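Local coordinates for protein putative transcriptional regulator, sugar-binding family (Arthrobacter aurescens, PDB 3NZE) that probably regulates transcription as a SorC-family DNA-binding protein whose sugar-binding domain is likely to sense a carbohydrate, at residues P10-Q15 with V24-V29; A36-R41 with V229-S234; N237-A242 with T249-D254. One frame throughout, in Å; residues are numbered along the deposited sequence.

Contact 1: residues P10-Q15 with V24-V29; sequences PELESQ and VHVVPV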
ATOM      1  N   PRO A  10      10.054 -21.282  -0.802  1.00 26.63           N
ATOM      2  CA  PRO A  10      10.949 -20.994  -1.927  1.00 22.31           C
ATOM      3  C   PRO A  10      10.384 -21.440  -3.269  1.00 25.33           C
ATOM      4  O   PRO A  10      10.638 -20.782  -4.278  1.00 25.50           O
ATOM      5  CB  PRO A  10      12.209 -21.790  -1.579  1.00 39.42           C
ATOM      6  CG  PRO A  10      12.200 -21.849  -0.084  1.00 39.12           C
ATOM      7  CD  PRO A  10      10.750 -21.985   0.289  1.00 36.10           C
ATOM      8  N   GLU A  11       9.639 -22.540  -3.298  1.00 24.92           N
ATOM      9  CA  GLU A  11       9.061 -22.995  -4.561  1.00 25.32           C
ATOM     10  C   GLU A  11       7.927 -22.059  -4.980  1.00 27.49           C
ATOM     11  O   GLU A  11       7.760 -21.738  -6.163  1.00 24.19           O
ATOM     12  CB  GLU A  11       8.577 -24.446  -4.463  1.00 31.69           C
ATOM     13  CG  GLU A  11       9.711 -25.466  -4.355  1.00 42.25           C
ATOM     14  CD  GLU A  11       9.214 -26.890  -4.152  1.00 51.25           C
ATOM     15  OE1 GLU A  11       8.383 -27.116  -3.244  1.00 45.14           O
ATOM     16  OE2 GLU A  11       9.665 -27.786  -4.896  1.00 59.82           O
ATOM     17  N   LEU A  12       7.155 -21.602  -4.000  1.00 25.07           N
ATOM     18  CA  LEU A  12       6.106 -20.623  -4.269  1.00 19.73           C
ATOM     19  C   LEU A  12       6.712 -19.297  -4.742  1.00 16.69           C
ATOM     20  O   LEU A  12       6.144 -18.630  -5.608  1.00 18.34           O
ATOM     21  CB  LEU A  12       5.217 -20.413  -3.034  1.00 19.03           C
ATOM     22  CG  LEU A  12       4.363 -21.637  -2.670  1.00 16.77           C
ATOM     23  CD1 LEU A  12       3.811 -21.528  -1.249  1.00 20.57           C
ATOM     24  CD2 LEU A  12       3.233 -21.813  -3.671  1.00 24.85           C
ATOM     25  N   GLU A  13       7.857 -18.919  -4.174  1.00 16.39           N
ATOM     26  CA  GLU A  13       8.524 -17.688  -4.590  1.00 16.91           C
ATOM     27  C   GLU A  13       8.899 -17.805  -6.057  1.00 21.39           C
ATOM     28  O   GLU A  13       8.680 -16.881  -6.841  1.00 19.20           O
ATOM     29  CB  GLU A  13       9.759 -17.408  -3.735  1.00 18.58           C
ATOM     30  CG  GLU A  13       9.391 -17.021  -2.314  1.00 15.84           C
ATOM     31  CD  GLU A  13      10.569 -16.980  -1.360  1.00 22.52           C
ATOM     32  OE1 GLU A  13      11.694 -17.357  -1.760  1.00 22.07           O
ATOM     33  OE2 GLU A  13      10.365 -16.567  -0.198  1.00 19.85           O
ATOM     34  N   SER A  14       9.456 -18.951  -6.426  1.00 20.11           N
ATOM     35  CA  SER A  14       9.858 -19.160  -7.803  1.00 18.25           C
ATOM     36  C   SER A  14       8.671 -19.043  -8.744  1.00 21.19           C
ATOM     37  O   SER A  14       8.750 -18.389  -9.792  1.00 21.04           O
ATOM     38  CB  SER A  14      10.507 -20.533  -7.971  1.00 22.54           C
ATOM     39  OG  SER A  14      10.934 -20.698  -9.307  1.00 27.28           O
ATOM     40  N   GLN A  15       7.561 -19.677  -8.374  1.00 19.73           N
ATOM     41  CA  GLN A  15       6.378 -19.643  -9.218  1.00 20.36           C
ATOM     42  C   GLN A  15       5.847 -18.230  -9.398  1.00 21.70           C
ATOM     43  O   GLN A  15       5.507 -17.831 -10.507  1.00 20.75           O
ATOM     44  CB  GLN A  15       5.303 -20.598  -8.687  1.00 22.87           C
ATOM     45  CG  GLN A  15       5.762 -22.052  -8.735  1.00 25.78           C
ATOM     46  CD  GLN A  15       4.926 -22.988  -7.883  1.00 30.55           C
ATOM     47  OE1 GLN A  15       3.712 -22.832  -7.769  1.00 32.95           O
ATOM     48  NE2 GLN A  15       5.579 -23.981  -7.286  1.00 35.40           N
ATOM     49  N   VAL A  24       9.962 -11.647  -4.788  1.00 15.88           N
ATOM     50  CA  VAL A  24       8.970 -12.056  -3.796  1.00 16.95           C
ATOM     51  C   VAL A  24       9.552 -12.796  -2.604  1.00 16.26           C
ATOM     52  O   VAL A  24      10.507 -13.570  -2.738  1.00 18.70           O
ATOM     53  CB  VAL A  24       7.869 -12.920  -4.462  1.00 17.76           C
ATOM     54  CG1 VAL A  24       8.482 -14.105  -5.155  1.00 25.37           C
ATOM     55  CG2 VAL A  24       6.814 -13.367  -3.443  1.00 18.95           C
ATOM     56  N   HIS A  25       8.970 -12.529  -1.433  1.00 18.29           N
ATOM     57  CA  HIS A  25       9.261 -13.253  -0.208  1.00 16.86           C
ATOM     58  C   HIS A  25       7.955 -13.840   0.309  1.00 16.80           C
ATOM     59  O   HIS A  25       7.013 -13.107   0.623  1.00 16.92           O
ATOM     60  CB  HIS A  25       9.854 -12.323   0.857  1.00 18.09           C
ATOM     61  CG  HIS A  25      11.268 -11.919   0.581  1.00 23.19           C
ATOM     62  ND1 HIS A  25      11.593 -10.818  -0.181  1.00 32.69           N
ATOM     63  CD2 HIS A  25      12.442 -12.477   0.957  1.00 31.37           C
ATOM     64  CE1 HIS A  25      12.907 -10.713  -0.259  1.00 34.76           C
ATOM     65  NE2 HIS A  25      13.446 -11.708   0.422  1.00 34.79           N
ATOM     66  N   VAL A  26       7.905 -15.163   0.389  1.00 15.58           N
ATOM     67  CA  VAL A  26       6.734 -15.851   0.910  1.00 15.51           C
ATOM     68  C   VAL A  26       7.020 -16.204   2.357  1.00 16.61           C
ATOM     69  O   VAL A  26       8.024 -16.840   2.664  1.00 17.55           O
ATOM     70  CB  VAL A  26       6.431 -17.126   0.084  1.00 16.38           C
ATOM     71  CG1 VAL A  26       5.371 -17.963   0.769  1.00 20.69           C
ATOM     72  CG2 VAL A  26       5.978 -16.743  -1.319  1.00 17.69           C
ATOM     73  N   VAL A  27       6.139 -15.768   3.248  1.00 18.37           N
ATOM     74  CA  VAL A  27       6.323 -15.979   4.680  1.00 17.47           C
ATOM     75  C   VAL A  27       5.550 -17.201   5.126  1.00 17.64           C
ATOM     76  O   VAL A  27       4.325 -17.216   5.066  1.00 20.24           O
ATOM     77  CB  VAL A  27       5.834 -14.745   5.465  1.00 18.65           C
ATOM     78  CG1 VAL A  27       6.081 -14.905   6.974  1.00 22.15           C
ATOM     79  CG2 VAL A  27       6.518 -13.493   4.937  1.00 18.49           C
ATOM     80  N   PRO A  28       6.266 -18.246   5.571  1.00 22.65           N
ATOM     81  CA  PRO A  28       5.575 -19.427   6.091  1.00 27.31           C
ATOM     82  C   PRO A  28       4.795 -19.066   7.354  1.00 29.45           C
ATOM     83  O   PRO A  28       5.351 -18.474   8.280  1.00 28.48           O
ATOM     84  CB  PRO A  28       6.726 -20.390   6.412  1.00 27.98           C
ATOM     85  CG  PRO A  28       7.852 -19.934   5.543  1.00 28.95           C
ATOM     86  CD  PRO A  28       7.727 -18.444   5.512  1.00 24.50           C
ATOM     87  N   VAL A  29       3.512 -19.395   7.377  1.00 30.72           N
ATOM     88  CA  VAL A  29       2.677 -19.101   8.534  1.00 35.48           C
ATOM     89  C   VAL A  29       1.791 -20.297   8.816  1.00 42.98           C
ATOM     90  O   VAL A  29       1.326 -20.962   7.893  1.00 45.39           O
ATOM     91  CB  VAL A  29       1.779 -17.864   8.321  1.00 36.09           C
ATOM     92  CG1 VAL A  29       0.925 -17.614   9.557  1.00 36.50           C
ATOM     93  CG2 VAL A  29       2.607 -16.627   8.005  1.00 34.55           C
TER
HETATM   94  O   HOH W   1       9.812 -18.633   1.616  1.00 28.44           O
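Glu13 lies alongside strand 23-27, its side chain running past Val26 in the opposite direction. The tight part is here. Glu13 CG comes to 3.6 Å from Val26 CG2, and the backbone oxygen Glu13 O sits 3.3 Å from Val24 CG1. Leu12, one residue back on the helix, adds a looser apolar touch, its CB lying 4.1 Å from Val26 CG2. With CG beside its own backbone N (chi1 -70°) and the chain extended beyond it, Glu13 spans the gap to the strand and delivers OE2 to Val26 N at 2.9 Å. That bond is nearly straight, with an N-H...O angle of 169°, and uses the anti lone pair of the carboxylate. Strand 23-27 pairs with strand 250-254 and is an edge strand of the sheet within this chain, so Glu13 supplies from a side chain the bond that a further strand would give. In the alpha/beta fold helix 9-20 packs here with helix 255-261, where Ala258 touches Val26 and Arg259 touches Leu12, while His25 and Val27 pack on helix 35-50. The wetter side is toward Val26 O. A water gives one hydrogen to Glu13 OE2 at 2.8 Å and the other to Val26 O at 2.7 Å, so the carboxylate oxygen receives two bonds and both backbone polar atoms of Val26 are occupied. Were Glu13 cut back to an alanine, Val26 N would probably lose its acceptor and the water one of its two holds. Along this looser border His25 brings mainly its backbone close, its CA standing 3.5 Å from Glu13 OE2 while its CB points away from the helix.

Contact 2: residues A36-R41 with V229-S234; sequences AETLDR and VVSGAS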
ATOM      1  N   ALA A  36      -4.678 -11.011  12.458  1.00 33.51           N
ATOM      2  CA  ALA A  36      -3.747 -10.074  13.073  1.00 32.60           C
ATOM      3  C   ALA A  36      -2.375 -10.717  13.260  1.00 29.90           C
ATOM      4  O   ALA A  36      -1.350 -10.088  12.992  1.00 28.29           O
ATOM      5  CB  ALA A  36      -4.290  -9.579  14.409  1.00 38.13           C
ATOM      6  N   GLU A  37      -2.364 -11.964  13.722  1.00 29.00           N
ATOM      7  CA  GLU A  37      -1.109 -12.657  14.007  1.00 29.85           C
ATOM      8  C   GLU A  37      -0.383 -13.015  12.716  1.00 29.83           C
ATOM      9  O   GLU A  37       0.841 -13.004  12.663  1.00 25.75           O
ATOM     10  CB  GLU A  37      -1.343 -13.914  14.845  1.00 33.19           C
ATOM     11  CG  GLU A  37      -1.808 -13.636  16.279  1.00 43.29           C
ATOM     12  CD  GLU A  37      -0.857 -12.739  17.070  1.00 52.54           C
ATOM     13  OE1 GLU A  37       0.323 -12.592  16.673  1.00 49.93           O
ATOM     14  OE2 GLU A  37      -1.295 -12.179  18.102  1.00 56.88           O
ATOM     15  N   THR A  38      -1.149 -13.338  11.681  1.00 24.52           N
ATOM     16  CA  THR A  38      -0.581 -13.628  10.372  1.00 25.13           C
ATOM     17  C   THR A  38       0.054 -12.370   9.797  1.00 22.98           C
ATOM     18  O   THR A  38       1.167 -12.412   9.281  1.00 21.27           O
ATOM     19  CB  THR A  38      -1.652 -14.171   9.405  1.00 26.64           C
ATOM     20  OG1 THR A  38      -2.199 -15.379   9.939  1.00 27.37           O
ATOM     21  CG2 THR A  38      -1.055 -14.466   8.045  1.00 25.97           C
ATOM     22  N   LEU A  39      -0.658 -11.249   9.892  1.00 22.98           N
ATOM     23  CA  LEU A  39      -0.141  -9.974   9.418  1.00 20.23           C
ATOM     24  C   LEU A  39       1.121  -9.593  10.173  1.00 23.49           C
ATOM     25  O   LEU A  39       2.068  -9.073   9.599  1.00 21.96           O
ATOM     26  CB  LEU A  39      -1.192  -8.871   9.593  1.00 23.39           C
ATOM     27  CG  LEU A  39      -0.723  -7.443   9.306  1.00 23.68           C
ATOM     28  CD1 LEU A  39      -0.145  -7.322   7.891  1.00 23.72           C
ATOM     29  CD2 LEU A  39      -1.849  -6.418   9.525  1.00 27.17           C
ATOM     30  N   ASP A  40       1.137  -9.855  11.472  1.00 20.34           N
ATOM     31  CA  ASP A  40       2.290  -9.477  12.274  1.00 24.09           C
ATOM     32  C   ASP A  40       3.544 -10.152  11.725  1.00 27.88           C
ATOM     33  O   ASP A  40       4.633  -9.558  11.671  1.00 22.62           O
ATOM     34  CB  ASP A  40       2.079  -9.879  13.731  1.00 30.05           C
ATOM     35  CG  ASP A  40       2.834  -8.988  14.682  1.00 37.65           C
ATOM     36  OD1 ASP A  40       2.922  -7.776  14.388  1.00 39.28           O
ATOM     37  OD2 ASP A  40       3.336  -9.490  15.713  1.00 41.66           O
ATOM     38  N   ARG A  41       3.378 -11.396  11.295  1.00 19.04           N
ATOM     39  CA  ARG A  41       4.498 -12.164  10.779  1.00 20.62           C
ATOM     40  C   ARG A  41       4.885 -11.750   9.369  1.00 19.33           C
ATOM     41  O   ARG A  41       6.068 -11.742   9.023  1.00 22.63           O
ATOM     42  CB  ARG A  41       4.189 -13.658  10.847  1.00 19.20           C
ATOM     43  CG  ARG A  41       4.400 -14.224  12.262  1.00 23.64           C
ATOM     44  CD  ARG A  41       3.323 -15.205  12.653  1.00 24.82           C
ATOM     45  NE  ARG A  41       3.508 -15.667  14.029  1.00 28.16           N
ATOM     46  CZ  ARG A  41       2.982 -15.082  15.105  1.00 33.97           C
ATOM     47  NH1 ARG A  41       2.221 -13.994  14.987  1.00 27.85           N
ATOM     48  NH2 ARG A  41       3.220 -15.588  16.311  1.00 32.16           N
ATOM     49  N   VAL A 229       3.014  -5.138   0.335  1.00 12.19           N
ATOM     50  CA  VAL A 229       2.917  -6.066   1.459  1.00 13.27           C
ATOM     51  C   VAL A 229       1.478  -6.503   1.611  1.00 18.74           C
ATOM     52  O   VAL A 229       0.599  -5.669   1.764  1.00 18.38           O
ATOM     53  CB  VAL A 229       3.362  -5.424   2.783  1.00 15.76           C
ATOM     54  CG1 VAL A 229       3.304  -6.462   3.898  1.00 14.72           C
ATOM     55  CG2 VAL A 229       4.769  -4.820   2.651  1.00 19.06           C
ATOM     56  N   VAL A 230       1.247  -7.809   1.564  1.00 18.18           N
ATOM     57  CA  VAL A 230      -0.106  -8.347   1.606  1.00 18.63           C
ATOM     58  C   VAL A 230      -0.257  -9.487   2.607  1.00 18.92           C
ATOM     59  O   VAL A 230       0.584 -10.369   2.674  1.00 18.94           O
ATOM     60  CB  VAL A 230      -0.485  -8.870   0.211  1.00 23.88           C
ATOM     61  CG1 VAL A 230      -1.710  -9.762   0.286  1.00 27.44           C
ATOM     62  CG2 VAL A 230      -0.718  -7.696  -0.725  1.00 25.78           C
ATOM     63  N   SER A 231      -1.348  -9.476   3.372  1.00 21.10           N
ATOM     64  CA  SER A 231      -1.653 -10.597   4.263  1.00 23.37           C
ATOM     65  C   SER A 231      -3.149 -10.916   4.271  1.00 23.39           C
ATOM     66  O   SER A 231      -3.985 -10.015   4.355  1.00 29.22           O
ATOM     67  CB  SER A 231      -1.169 -10.308   5.686  1.00 24.62           C
ATOM     68  OG  SER A 231      -1.363 -11.442   6.511  1.00 25.90           O
ATOM     69  N   GLY A 232      -3.484 -12.196   4.161  1.00 24.83           N
ATOM     70  CA  GLY A 232      -4.878 -12.609   4.120  1.00 26.70           C
ATOM     71  C   GLY A 232      -5.263 -13.093   2.734  1.00 29.13           C
ATOM     72  O   GLY A 232      -5.450 -12.286   1.822  1.00 26.97           O
ATOM     73  N   ALA A 233      -5.377 -14.410   2.579  1.00 26.59           N
ATOM     74  CA  ALA A 233      -5.685 -15.019   1.286  1.00 30.25           C
ATOM     75  C   ALA A 233      -7.030 -14.590   0.706  1.00 32.57           C
ATOM     76  O   ALA A 233      -7.220 -14.610  -0.506  1.00 39.46           O
ATOM     77  CB  ALA A 233      -5.622 -16.539   1.386  1.00 26.41           C
ATOM     78  N   SER A 234      -7.969 -14.212   1.565  1.00 37.11           N
ATOM     79  CA  SER A 234      -9.294 -13.832   1.094  1.00 38.87           C
ATOM     80  C   SER A 234      -9.286 -12.457   0.422  1.00 40.30           C
ATOM     81  O   SER A 234     -10.328 -11.967  -0.016  1.00 46.39           O
ATOM     82  CB  SER A 234     -10.302 -13.857   2.243  1.00 37.66           C
ATOM     83  OG  SER A 234     -10.018 -12.833   3.177  1.00 39.40           O
TER
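Ser231 meets one turn of helix 35-50 through its hydroxyl and CB, facing Thr38 and Leu39. Its OG, anti to the backbone N (chi1 -175°), reaches the helix and rests 3.4 Å from the methyl Thr38 CG2. The same oxygen is 3.5 Å from Leu39 N, but the angle is poor and no hydrogen bond forms. Ser231 CB packs against the branch methyl Leu39 CD1 at 3.9 Å, so the contact is van der Waals in character and small. In the alpha/beta fold Ser231 lies on the way from strand 225-230 to helix 236-244, and helix 35-50 lies over one face of the sheet. Further out, Thr38 OG1 turns back to bond Asn34 O, leaving its methyl to face Ser231. Leu39 also leans on Thr67 and Ala70 of helix 66-73, and Ser231 on Val42. Next along the chain, Gly232 N bonds Asp254 OD1; at the backbone angles of Gly232 a CB would collide with the carbonyl oxygen of Ser231. On the helix, Arg41 NH1 pairs with Glu37 OE1 in a 2.9 Å salt bridge lying in the guanidinium plane, and also bonds Glu37 O.

Contact 3: residues N237-A242 with T249-D254; sequences NGLQGA and TDLILD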
ATOM      1  N   ASN A 237      -8.003 -10.978  -4.677  1.00 29.67           N
ATOM      2  CA  ASN A 237      -8.513 -10.238  -5.830  1.00 31.14           C
ATOM      3  C   ASN A 237      -7.817  -8.896  -6.017  1.00 20.89           C
ATOM      4  O   ASN A 237      -7.481  -8.507  -7.140  1.00 22.93           O
ATOM      5  CB  ASN A 237     -10.027 -10.044  -5.729  1.00 42.79           C
ATOM      6  CG  ASN A 237     -10.795 -11.256  -6.207  1.00 59.09           C
ATOM      7  OD1 ASN A 237     -10.333 -11.985  -7.089  1.00 64.11           O
ATOM      8  ND2 ASN A 237     -11.973 -11.480  -5.632  1.00 63.34           N
ATOM      9  N   GLY A 238      -7.594  -8.203  -4.906  1.00 18.83           N
ATOM     10  CA  GLY A 238      -6.927  -6.917  -4.918  1.00 21.21           C
ATOM     11  C   GLY A 238      -5.486  -7.065  -5.373  1.00 19.96           C
ATOM     12  O   GLY A 238      -4.991  -6.285  -6.185  1.00 20.51           O
ATOM     13  N   LEU A 239      -4.799  -8.069  -4.834  1.00 20.13           N
ATOM     14  CA  LEU A 239      -3.407  -8.278  -5.200  1.00 19.58           C
ATOM     15  C   LEU A 239      -3.276  -8.598  -6.679  1.00 19.16           C
ATOM     16  O   LEU A 239      -2.367  -8.105  -7.343  1.00 19.37           O
ATOM     17  CB  LEU A 239      -2.780  -9.402  -4.370  1.00 20.82           C
ATOM     18  CG  LEU A 239      -1.324  -9.714  -4.724  1.00 25.18           C
ATOM     19  CD1 LEU A 239      -0.435  -8.501  -4.533  1.00 23.57           C
ATOM     20  CD2 LEU A 239      -0.816 -10.882  -3.895  1.00 23.77           C
ATOM     21  N   GLN A 240      -4.165  -9.444  -7.187  1.00 18.84           N
ATOM     22  CA  GLN A 240      -4.120  -9.804  -8.604  1.00 21.00           C
ATOM     23  C   GLN A 240      -4.187  -8.570  -9.493  1.00 21.63           C
ATOM     24  O   GLN A 240      -3.441  -8.456 -10.478  1.00 21.86           O
ATOM     25  CB  GLN A 240      -5.258 -10.760  -8.962  1.00 25.93           C
ATOM     26  CG  GLN A 240      -4.978 -12.212  -8.622  1.00 36.42           C
ATOM     27  CD  GLN A 240      -6.132 -13.127  -8.997  1.00 49.52           C
ATOM     28  OE1 GLN A 240      -7.243 -12.993  -8.480  1.00 52.66           O
ATOM     29  NE2 GLN A 240      -5.874 -14.061  -9.903  1.00 55.80           N
ATOM     30  N   GLY A 241      -5.096  -7.663  -9.149  1.00 19.43           N
ATOM     31  CA  GLY A 241      -5.255  -6.421  -9.879  1.00 21.72           C
ATOM     32  C   GLY A 241      -4.026  -5.535  -9.776  1.00 21.24           C
ATOM     33  O   GLY A 241      -3.620  -4.915 -10.765  1.00 21.18           O
ATOM     34  N   ALA A 242      -3.438  -5.453  -8.585  1.00 17.35           N
ATOM     35  CA  ALA A 242      -2.262  -4.602  -8.405  1.00 14.83           C
ATOM     36  C   ALA A 242      -1.100  -5.122  -9.225  1.00 18.28           C
ATOM     37  O   ALA A 242      -0.328  -4.349  -9.780  1.00 18.69           O
ATOM     38  CB  ALA A 242      -1.864  -4.521  -6.948  1.00 17.89           C
ATOM     39  N   THR A 249       7.425  -3.917  -7.403  1.00 17.05           N
ATOM     40  CA  THR A 249       8.665  -4.558  -7.843  1.00 16.14           C
ATOM     41  C   THR A 249       9.055  -5.672  -6.860  1.00 19.28           C
ATOM     42  O   THR A 249       9.717  -6.641  -7.232  1.00 19.38           O
ATOM     43  CB  THR A 249       9.839  -3.555  -7.961  1.00 14.65           C
ATOM     44  OG1 THR A 249      10.015  -2.877  -6.706  1.00 17.19           O
ATOM     45  CG2 THR A 249       9.567  -2.531  -9.044  1.00 17.61           C
ATOM     46  N   ASP A 250       8.651  -5.515  -5.599  1.00 16.84           N
ATOM     47  CA  ASP A 250       8.977  -6.447  -4.532  1.00 15.59           C
ATOM     48  C   ASP A 250       7.703  -6.760  -3.757  1.00 17.74           C
ATOM     49  O   ASP A 250       6.957  -5.860  -3.390  1.00 21.41           O
ATOM     50  CB  ASP A 250      10.013  -5.842  -3.584  1.00 16.64           C
ATOM     51  CG  ASP A 250      11.306  -5.473  -4.294  1.00 24.67           C
ATOM     52  OD1 ASP A 250      12.242  -6.301  -4.320  1.00 20.39           O
ATOM     53  OD2 ASP A 250      11.381  -4.359  -4.841  1.00 26.93           O
ATOM     54  N   LEU A 251       7.444  -8.035  -3.536  1.00 14.13           N
ATOM     55  CA  LEU A 251       6.199  -8.440  -2.894  1.00 15.81           C
ATOM     56  C   LEU A 251       6.495  -9.300  -1.679  1.00 15.26           C
ATOM     57  O   LEU A 251       7.317 -10.214  -1.750  1.00 18.06           O
ATOM     58  CB  LEU A 251       5.363  -9.231  -3.905  1.00 14.23           C
ATOM     59  CG  LEU A 251       4.090  -9.925  -3.426  1.00 17.44           C
ATOM     60  CD1 LEU A 251       3.044  -8.875  -3.032  1.00 16.03           C
ATOM     61  CD2 LEU A 251       3.546 -10.837  -4.516  1.00 16.23           C
ATOM     62  N   ILE A 252       5.840  -8.999  -0.557  1.00 13.39           N
ATOM     63  CA  ILE A 252       5.917  -9.843   0.632  1.00 17.20           C
ATOM     64  C   ILE A 252       4.501 -10.274   0.996  1.00 16.24           C
ATOM     65  O   ILE A 252       3.615  -9.431   1.133  1.00 16.08           O
ATOM     66  CB  ILE A 252       6.553  -9.103   1.825  1.00 16.24           C
ATOM     67  CG1 ILE A 252       7.952  -8.598   1.463  1.00 19.39           C
ATOM     68  CG2 ILE A 252       6.639 -10.028   3.058  1.00 17.66           C
ATOM     69  CD1 ILE A 252       7.973  -7.178   0.999  1.00 19.46           C
ATOM     70  N   LEU A 253       4.272 -11.582   1.118  1.00 14.99           N
ATOM     71  CA  LEU A 253       2.928 -12.075   1.410  1.00 16.70           C
ATOM     72  C   LEU A 253       2.974 -13.403   2.140  1.00 16.11           C
ATOM     73  O   LEU A 253       3.992 -14.093   2.126  1.00 18.67           O
ATOM     74  CB  LEU A 253       2.091 -12.201   0.131  1.00 15.88           C
ATOM     75  CG  LEU A 253       2.273 -13.433  -0.767  1.00 14.89           C
ATOM     76  CD1 LEU A 253       1.233 -13.436  -1.881  1.00 22.30           C
ATOM     77  CD2 LEU A 253       3.679 -13.525  -1.369  1.00 15.99           C
ATOM     78  N   ASP A 254       1.867 -13.761   2.792  1.00 15.88           N
ATOM     79  CA  ASP A 254       1.838 -14.985   3.575  1.00 16.83           C
ATOM     80  C   ASP A 254       1.648 -16.196   2.673  1.00 19.61           C
ATOM     81  O   ASP A 254       1.133 -16.077   1.559  1.00 19.39           O
ATOM     82  CB  ASP A 254       0.711 -14.940   4.603  1.00 21.03           C
ATOM     83  CG  ASP A 254      -0.655 -14.847   3.958  1.00 26.87           C
ATOM     84  OD1 ASP A 254      -0.984 -13.763   3.430  1.00 25.68           O
ATOM     85  OD2 ASP A 254      -1.392 -15.866   3.971  1.00 23.81           O
TER
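No flat group enters the interface where Leu239 meets Leu251 and Leu253, which is aliphatic on both sides. The Asp250 carboxylate lies at the start of the strand, away from the leucines. Thr249 OG1 donates to Asp250 OD2 at 2.7 Å, arriving on the anti side and 33° out of the carboxylate plane. The same oxygen forms a salt bridge to Arg225 NE, and Thr249 OG1 in turn takes a hydrogen bond from Arg226 N, so this end of the strand is tied to strand 225-230. The leucines carry the contact itself. Leu239 and Leu251 reach toward each other tip to tip, CD1 to CD1 at 3.8 Å. The other methyl of the fork, Leu239 CD2, meets Leu253 CD1 at 3.8 Å, and there the two side chains cross at about a right angle. Strand 225-230, helix 236-244 and strand 250-254 form a beta-alpha-beta unit in which the two strands are parallel, and Leu239 is the side chain by which this part of the helix packs on the second of them. Leu253 holds CG in the crowded position between its backbone N and carbonyl carbon (chi1 81°), which brings CD1 within reach of Leu239. Val230 of the first strand and Leu261 of helix 255-261 also touch Leu239, and Leu261 reaches Leu253 as well. Beyond Leu253 the strand ends at Asp254, the N-cap of helix 255-261, whose OD1 is hydrogen-bonded to Ser257 OG.

From the N terminus, contact 1 closes a short loop by bringing helix 9-20 back against strand 23-27. The chain then enters helix 35-50, and contact 2 closes a far longer loop, joining that helix to residues 229-234 after 187 intervening residues. Contact 3 follows, folding helix 236-244 onto strand 250-254. The three run in series, so none nests within or crosses another. They converge on one sheet, where strand 250-254 lies between strands 23-27 and 225-230: His25 N bonds Leu251 O across one border, and Val230 N bonds Ile252 O across the other. Contacts 1 and 2 also touch, with Val27 and Val29 packing on helix 35-50.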